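Local coordinates for CELL division control protein 6 (Pyrobaculum aerophilum, PDB 1FNN) that binds ADP and magnesium as a Cdc6/Cdc18-family AAA+ ATPase and probably helps regulate the initiation of DNA replication, at residues Y248-A253 against E265-S270. Residues are numbered along the deposited sequence; the frame is centred on the assembly and turned at random.
Sequences YRSAYA and EDVRKS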
loop_
_atom_site.group_PDB
_atom_site.type_symbol
_atom_site.label_atom_id
_atom_site.label_comp_id
_atom_site.label_asym_id
_atom_site.label_seq_id
_atom_site.Cartn_x
_atom_site.Cartn_y
_atom_site.Cartn_z
ATOM N N TYR A 248 -5.798 10.508 -6.141
ATOM C CA TYR A 248 -5.151 11.657 -6.818
ATOM C C TYR A 248 -5.464 11.673 -8.310
ATOM O O TYR A 248 -5.822 12.689 -8.920
ATOM C CB TYR A 248 -3.634 11.528 -6.605
ATOM C CG TYR A 248 -2.806 12.628 -7.246
ATOM C CD1 TYR A 248 -3.085 13.961 -6.973
ATOM C CD2 TYR A 248 -1.763 12.326 -8.109
ATOM C CE1 TYR A 248 -2.346 14.987 -7.543
ATOM C CE2 TYR A 248 -1.014 13.348 -8.687
ATOM C CZ TYR A 248 -1.318 14.664 -8.394
ATOM O OH TYR A 248 -0.566 15.679 -8.975
ATOM N N ARG A 249 -5.341 10.533 -8.995
ATOM C CA ARG A 249 -5.756 10.396 -10.380
ATOM C C ARG A 249 -7.231 10.753 -10.610
ATOM O O ARG A 249 -7.515 11.426 -11.614
ATOM C CB ARG A 249 -5.592 8.953 -10.916
ATOM C CG ARG A 249 -4.141 8.668 -11.290
ATOM C CD ARG A 249 -3.870 7.187 -11.338
ATOM N NE ARG A 249 -2.514 6.726 -11.538
ATOM C CZ ARG A 249 -1.875 6.660 -12.685
ATOM N NH1 ARG A 249 -0.639 6.214 -12.707
ATOM N NH2 ARG A 249 -2.466 7.037 -13.817
ATOM N N SER A 250 -8.092 10.519 -9.642
ATOM C CA SER A 250 -9.513 10.799 -9.796
ATOM C C SER A 250 -9.724 12.297 -9.634
ATOM O O SER A 250 -10.614 12.854 -10.270
ATOM C CB SER A 250 -10.382 10.036 -8.788
ATOM O OG SER A 250 -10.176 8.612 -8.967
ATOM N N ALA A 251 -9.091 12.888 -8.618
ATOM C CA ALA A 251 -9.208 14.357 -8.445
ATOM C C ALA A 251 -8.750 15.066 -9.706
ATOM O O ALA A 251 -9.424 16.010 -10.153
ATOM C CB ALA A 251 -8.383 14.847 -7.250
ATOM N N TYR A 252 -7.658 14.612 -10.295
ATOM C CA TYR A 252 -7.135 15.267 -11.476
ATOM C C TYR A 252 -8.042 15.030 -12.678
ATOM O O TYR A 252 -8.262 15.962 -13.458
ATOM C CB TYR A 252 -5.696 14.857 -11.820
ATOM C CG TYR A 252 -5.161 15.500 -13.066
ATOM C CD1 TYR A 252 -4.755 16.845 -13.037
ATOM C CD2 TYR A 252 -5.061 14.802 -14.263
ATOM C CE1 TYR A 252 -4.259 17.472 -14.176
ATOM C CE2 TYR A 252 -4.573 15.404 -15.405
ATOM C CZ TYR A 252 -4.175 16.741 -15.342
ATOM O OH TYR A 252 -3.689 17.326 -16.486
ATOM N N ALA A 253 -8.473 13.772 -12.879
ATOM C CA ALA A 253 -9.463 13.528 -13.942
ATOM C C ALA A 253 -10.629 14.464 -13.760
ATOM O O ALA A 253 -11.038 15.154 -14.706
ATOM C CB ALA A 253 -9.875 12.033 -13.904
ATOM N N GLU A 265 -17.357 8.135 -12.219
ATOM C CA GLU A 265 -16.632 7.741 -13.418
ATOM C C GLU A 265 -15.141 8.109 -13.363
ATOM O O GLU A 265 -14.311 7.420 -13.956
ATOM C CB GLU A 265 -17.200 8.358 -14.713
ATOM C CG GLU A 265 -17.198 9.880 -14.638
ATOM C CD GLU A 265 -17.966 10.661 -15.680
ATOM O OE1 GLU A 265 -19.031 11.191 -15.270
ATOM O OE2 GLU A 265 -17.575 10.776 -16.869
ATOM N N ASP A 266 -14.816 9.207 -12.646
ATOM C CA ASP A 266 -13.361 9.521 -12.518
ATOM C C ASP A 266 -12.653 8.398 -11.791
ATOM O O ASP A 266 -11.562 7.941 -12.161
ATOM C CB ASP A 266 -13.281 10.860 -11.728
ATOM C CG ASP A 266 -14.005 12.001 -12.456
ATOM O OD1 ASP A 266 -13.710 12.079 -13.681
ATOM O OD2 ASP A 266 -14.744 12.643 -11.723
ATOM N N VAL A 267 -13.240 7.871 -10.692
ATOM C CA VAL A 267 -12.646 6.750 -9.979
ATOM C C VAL A 267 -12.512 5.495 -10.852
ATOM O O VAL A 267 -11.470 4.809 -10.864
ATOM C CB VAL A 267 -13.459 6.451 -8.710
ATOM C CG1 VAL A 267 -13.066 5.189 -7.947
ATOM C CG2 VAL A 267 -13.438 7.636 -7.724
ATOM N N ARG A 268 -13.592 5.126 -11.583
ATOM C CA ARG A 268 -13.563 3.922 -12.413
ATOM C C ARG A 268 -12.456 3.968 -13.440
ATOM O O ARG A 268 -11.674 3.037 -13.672
ATOM C CB ARG A 268 -14.955 3.750 -13.142
ATOM C CG ARG A 268 -16.080 3.468 -12.136
ATOM C CD ARG A 268 -17.471 3.147 -12.804
ATOM N NE ARG A 268 -18.494 3.265 -11.739
ATOM C CZ ARG A 268 -19.440 4.178 -11.780
ATOM N NH1 ARG A 268 -19.499 5.037 -12.808
ATOM N NH2 ARG A 268 -20.332 4.246 -10.803
ATOM N N LYS A 269 -12.337 5.115 -14.129
ATOM C CA LYS A 269 -11.285 5.286 -15.129
ATOM C C LYS A 269 -9.913 5.272 -14.437
ATOM O O LYS A 269 -9.032 4.612 -14.979
ATOM C CB LYS A 269 -11.444 6.572 -15.948
ATOM C CG LYS A 269 -12.910 6.911 -16.176
ATOM C CD LYS A 269 -13.233 7.244 -17.636
ATOM C CE LYS A 269 -14.550 6.608 -18.051
ATOM N NZ LYS A 269 -15.328 7.386 -19.045
ATOM N N SER A 270 -9.789 5.926 -13.279
ATOM C CA SER A 270 -8.454 5.927 -12.610
ATOM C C SER A 270 -8.071 4.534 -12.146
ATOM O O SER A 270 -6.971 4.024 -12.395
ATOM C CB SER A 270 -8.498 6.951 -11.453
ATOM O OG SER A 270 -8.681 8.282 -12.041
#
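Ser-250 and Ser-270 face each other where two successive helices of the Cdc6 AAA+ lid domain, 240-256 and 264-274, pack across each other, and the pair illustrates how small side chains let helices pack closely. The local axes come within 8.2 Å and run at 127° to one another, nearer antiparallel than parallel. Closest together are Ser-250 and Asp-266, whose CA atoms lie 4.9 Å apart.

The hydroxyl of Ser-250 reaches across to the facing helix, OG resting 3.3 Å from CA of Val-267 and touching both CG2 of that valine and CB of Ser-270. With chi1 at -60°, OG sits beside its own backbone N and also makes a hydrogen bond to the carbonyl O of Ile-246, one turn back, so this buried hydroxyl has a polar partner in its own helix. Val-267 also touches Met-222, Ile-223 and Ile-226 of helix 217-227, so a third helix packs against this one.

From helix 264-274, Ser-270 brings CB to 3.6 Å from CB of Arg-249, whose guanidinium leads away to a salt bridge with Asp-245. OG of Ser-270 lies against the facing backbone, 3.2 Å from C of Arg-249. Further along, CB of Asp-266 lies 3.6 Å from the carbonyl O of Ser-250. Its carboxylate is held at both oxygens, OD2 by the amide of Ala-263 and OD1 by a salt bridge to Arg-259. That same OD1 lies 3.8 Å from the methyl CB of Ala-253.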